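Local coordinates for protein membrane-bound lytic murein transglycosylase (PDB 2PNW) that probably cleaves the glycan strands of bacterial peptidoglycan as a membrane-bound lytic transglycosylase of the MltA family, at residues G297-P305 with P315-L323. Numbering follows the deposited sequence.
Sequences GLPFFIHAP and PFARLMLAL
Phe300 and Met320 pair backbone to backbone towards the open end of an antiparallel beta hairpin, 299-304 with 316-323, in the 3D domain, whose clan is that of double-psi beta-barrels. Both bonds of this pair are short, Phe300 N to Met320 O at 2.8 Å and Met320 N to Phe300 O at 2.7 Å. The ladder continues through Ile302 with Arg318 to Ala304 N, which donates to Phe316 O.

Both faces are tightly packed where 299-302 runs against 319-321. On one, Ile302 lies beside the Phe316 ring, CG2 at 3.8 Å from CE2, while its CB and Met320 SD both sit at the ring's edge, in plane. Ile302 CG1 also meets that sulfur, with the isoleucine side chain set roughly perpendicular to the methionine chain. Leu287 of strand 286-288 adds to this core, touching Phe300, Ile302 and Met320.

On the other face Leu28 of helix 28-39 packs on Leu319 and Leu321, and Phe301 has CG anti to its backbone N (chi1 -171°), which swings the ring across to the neighbouring strand, one face over Arg318 N. Towards the connecting loop the contact thins: His303 and Ala317 are partly exposed, and Pro305 and Pro315 meet at the solvent side. Back on the face of Ile302, Arg318 NH1 bonds to Gly284 O and NH2 forms a salt bridge with Asp311; Phe316 CE1 lies 3.3 Å above the plane of the Arg318 guanidinium, over its centre.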
loop_
_atom_site.group_PDB
_atom_site.type_symbol
_atom_site.label_atom_id
_atom_site.label_comp_id
_atom_site.label_asym_id
_atom_site.label_seq_id
_atom_site.Cartn_x
_atom_site.Cartn_y
_atom_site.Cartn_z
ATOM N N GLY A 297 11.981 2.306 0.995
ATOM C CA GLY A 297 12.906 2.333 2.117
ATOM C C GLY A 297 13.383 3.719 2.506
ATOM O O GLY A 297 13.997 3.866 3.549
ATOM N N LEU A 298 13.151 4.716 1.659
ATOM C CA LEU A 298 13.612 6.075 1.948
ATOM C C LEU A 298 12.691 6.761 2.957
ATOM O O LEU A 298 11.486 6.507 2.945
ATOM C CB LEU A 298 13.662 6.892 0.666
ATOM C CG LEU A 298 14.877 6.534 -0.178
ATOM C CD1 LEU A 298 14.676 7.063 -1.566
ATOM C CD2 LEU A 298 16.120 7.152 0.482
ATOM N N PRO A 299 13.257 7.605 3.841
ATOM C CA PRO A 299 12.418 8.351 4.784
ATOM C C PRO A 299 11.734 9.542 4.125
ATOM O O PRO A 299 12.347 10.234 3.293
ATOM C CB PRO A 299 13.421 8.849 5.866
ATOM C CG PRO A 299 14.742 8.159 5.534
ATOM C CD PRO A 299 14.691 7.892 4.051
ATOM N N PHE A 300 10.478 9.762 4.503
ATOM C CA PHE A 300 9.713 10.921 4.060
ATOM C C PHE A 300 9.145 11.586 5.292
ATOM O O PHE A 300 8.498 10.907 6.103
ATOM C CB PHE A 300 8.514 10.494 3.177
ATOM C CG PHE A 300 8.887 10.081 1.766
ATOM C CD1 PHE A 300 8.604 10.919 0.686
ATOM C CD2 PHE A 300 9.484 8.847 1.517
ATOM C CE1 PHE A 300 8.927 10.531 -0.631
ATOM C CE2 PHE A 300 9.848 8.459 0.210
ATOM C CZ PHE A 300 9.551 9.294 -0.864
ATOM N N PHE A 301 9.360 12.901 5.429
ATOM C CA PHE A 301 8.666 13.667 6.471
ATOM C C PHE A 301 7.390 14.253 5.876
ATOM O O PHE A 301 7.444 14.963 4.862
ATOM C CB PHE A 301 9.560 14.769 7.056
ATOM C CG PHE A 301 8.963 15.435 8.286
ATOM C CD1 PHE A 301 9.116 14.874 9.544
ATOM C CD2 PHE A 301 8.247 16.625 8.164
ATOM C CE1 PHE A 301 8.539 15.477 10.676
ATOM C CE2 PHE A 301 7.679 17.225 9.273
ATOM C CZ PHE A 301 7.834 16.665 10.530
ATOM N N ILE A 302 6.247 13.942 6.488
ATOM C CA ILE A 302 4.956 14.313 5.931
ATOM C C ILE A 302 4.302 15.301 6.877
ATOM O O ILE A 302 4.172 15.024 8.070
ATOM C CB ILE A 302 4.037 13.072 5.717
ATOM C CG1 ILE A 302 4.730 12.018 4.820
ATOM C CG2 ILE A 302 2.656 13.487 5.188
ATOM C CD1 ILE A 302 5.108 12.536 3.456
ATOM N N HIS A 303 3.940 16.467 6.347
ATOM C CA HIS A 303 3.292 17.513 7.137
ATOM C C HIS A 303 1.900 17.777 6.566
ATOM O O HIS A 303 1.776 18.303 5.456
ATOM C CB HIS A 303 4.133 18.800 7.130
ATOM C CG HIS A 303 3.520 19.922 7.912
ATOM N ND1 HIS A 303 3.432 21.209 7.422
ATOM C CD2 HIS A 303 2.947 19.947 9.137
ATOM C CE1 HIS A 303 2.842 21.982 8.317
ATOM N NE2 HIS A 303 2.532 21.241 9.366
ATOM N N ALA A 304 0.867 17.398 7.324
ATOM C CA ALA A 304 -0.522 17.525 6.872
ATOM C C ALA A 304 -1.311 18.189 7.982
ATOM O O ALA A 304 -1.976 17.508 8.767
ATOM C CB ALA A 304 -1.125 16.149 6.510
ATOM N N PRO A 305 -1.216 19.527 8.071
ATOM C CA PRO A 305 -1.755 20.226 9.236
ATOM C C PRO A 305 -3.284 20.120 9.392
ATOM O O PRO A 305 -3.770 20.150 10.518
ATOM C CB PRO A 305 -1.286 21.675 9.021
ATOM C CG PRO A 305 -1.108 21.809 7.568
ATOM C CD PRO A 305 -0.595 20.465 7.112
ATOM N N PRO A 315 -1.809 18.537 14.626
ATOM C CA PRO A 315 -1.474 18.323 13.223
ATOM C C PRO A 315 -0.537 17.131 12.987
ATOM O O PRO A 315 0.363 16.867 13.786
ATOM C CB PRO A 315 -0.790 19.632 12.815
ATOM C CG PRO A 315 -0.343 20.258 14.089
ATOM C CD PRO A 315 -1.353 19.858 15.101
ATOM N N PHE A 316 -0.778 16.421 11.890
ATOM C CA PHE A 316 0.067 15.311 11.458
ATOM C C PHE A 316 1.398 15.868 10.951
ATOM O O PHE A 316 1.428 16.658 10.009
ATOM C CB PHE A 316 -0.666 14.560 10.327
ATOM C CG PHE A 316 0.000 13.269 9.905
ATOM C CD1 PHE A 316 -0.427 12.060 10.436
ATOM C CD2 PHE A 316 1.029 13.264 8.960
ATOM C CE1 PHE A 316 0.163 10.846 10.050
ATOM C CE2 PHE A 316 1.628 12.046 8.566
ATOM C CZ PHE A 316 1.184 10.841 9.123
ATOM N N ALA A 317 2.493 15.470 11.583
ATOM C CA ALA A 317 3.829 15.886 11.158
ATOM C C ALA A 317 4.825 14.859 11.658
ATOM O O ALA A 317 5.268 14.930 12.803
ATOM C CB ALA A 317 4.180 17.291 11.711
ATOM N N ARG A 318 5.186 13.903 10.800
ATOM C CA ARG A 318 6.040 12.809 11.252
ATOM C C ARG A 318 6.894 12.252 10.139
ATOM O O ARG A 318 6.563 12.381 8.962
ATOM C CB ARG A 318 5.212 11.686 11.902
ATOM C CG ARG A 318 4.263 10.967 10.992
ATOM C CD ARG A 318 3.471 9.895 11.746
ATOM N NE ARG A 318 2.381 10.454 12.561
ATOM C CZ ARG A 318 1.341 9.743 13.014
ATOM N NH1 ARG A 318 1.233 8.444 12.735
ATOM N NH2 ARG A 318 0.398 10.328 13.749
ATOM N N LEU A 319 8.015 11.667 10.539
ATOM C CA LEU A 319 8.903 10.950 9.630
ATOM C C LEU A 319 8.413 9.529 9.424
ATOM O O LEU A 319 8.087 8.823 10.391
ATOM C CB LEU A 319 10.318 10.924 10.188
ATOM C CG LEU A 319 11.418 10.437 9.221
ATOM C CD1 LEU A 319 11.524 11.356 7.976
ATOM C CD2 LEU A 319 12.732 10.380 9.946
ATOM N N MET A 320 8.390 9.111 8.163
ATOM C CA MET A 320 7.830 7.809 7.800
ATOM C C MET A 320 8.800 7.124 6.852
ATOM O O MET A 320 9.747 7.744 6.376
ATOM C CB MET A 320 6.460 8.005 7.118
ATOM C CG MET A 320 5.394 8.827 7.948
ATOM S SD MET A 320 3.814 8.977 7.060
ATOM C CE MET A 320 3.167 7.373 7.539
ATOM N N LEU A 321 8.597 5.830 6.596
ATOM C CA LEU A 321 9.382 5.166 5.570
ATOM C C LEU A 321 8.470 4.718 4.450
ATOM O O LEU A 321 7.335 4.302 4.695
ATOM C CB LEU A 321 10.148 3.967 6.124
ATOM C CG LEU A 321 11.224 4.291 7.177
ATOM C CD1 LEU A 321 11.613 3.006 7.879
ATOM C CD2 LEU A 321 12.434 4.937 6.519
ATOM N N ALA A 322 8.979 4.803 3.220
ATOM C CA ALA A 322 8.226 4.337 2.040
ATOM C C ALA A 322 8.305 2.822 1.971
ATOM O O ALA A 322 9.327 2.279 1.565
ATOM C CB ALA A 322 8.813 4.954 0.765
ATOM N N LEU A 323 7.245 2.133 2.392
ATOM C CA LEU A 323 7.321 0.679 2.532
ATOM C C LEU A 323 6.255 -0.051 1.702
ATOM O O LEU A 323 6.117 -1.268 1.794
ATOM C CB LEU A 323 7.200 0.287 4.017
ATOM C CG LEU A 323 8.420 0.703 4.874
ATOM C CD1 LEU A 323 8.089 0.386 6.309
ATOM C CD2 LEU A 323 9.678 -0.030 4.424
#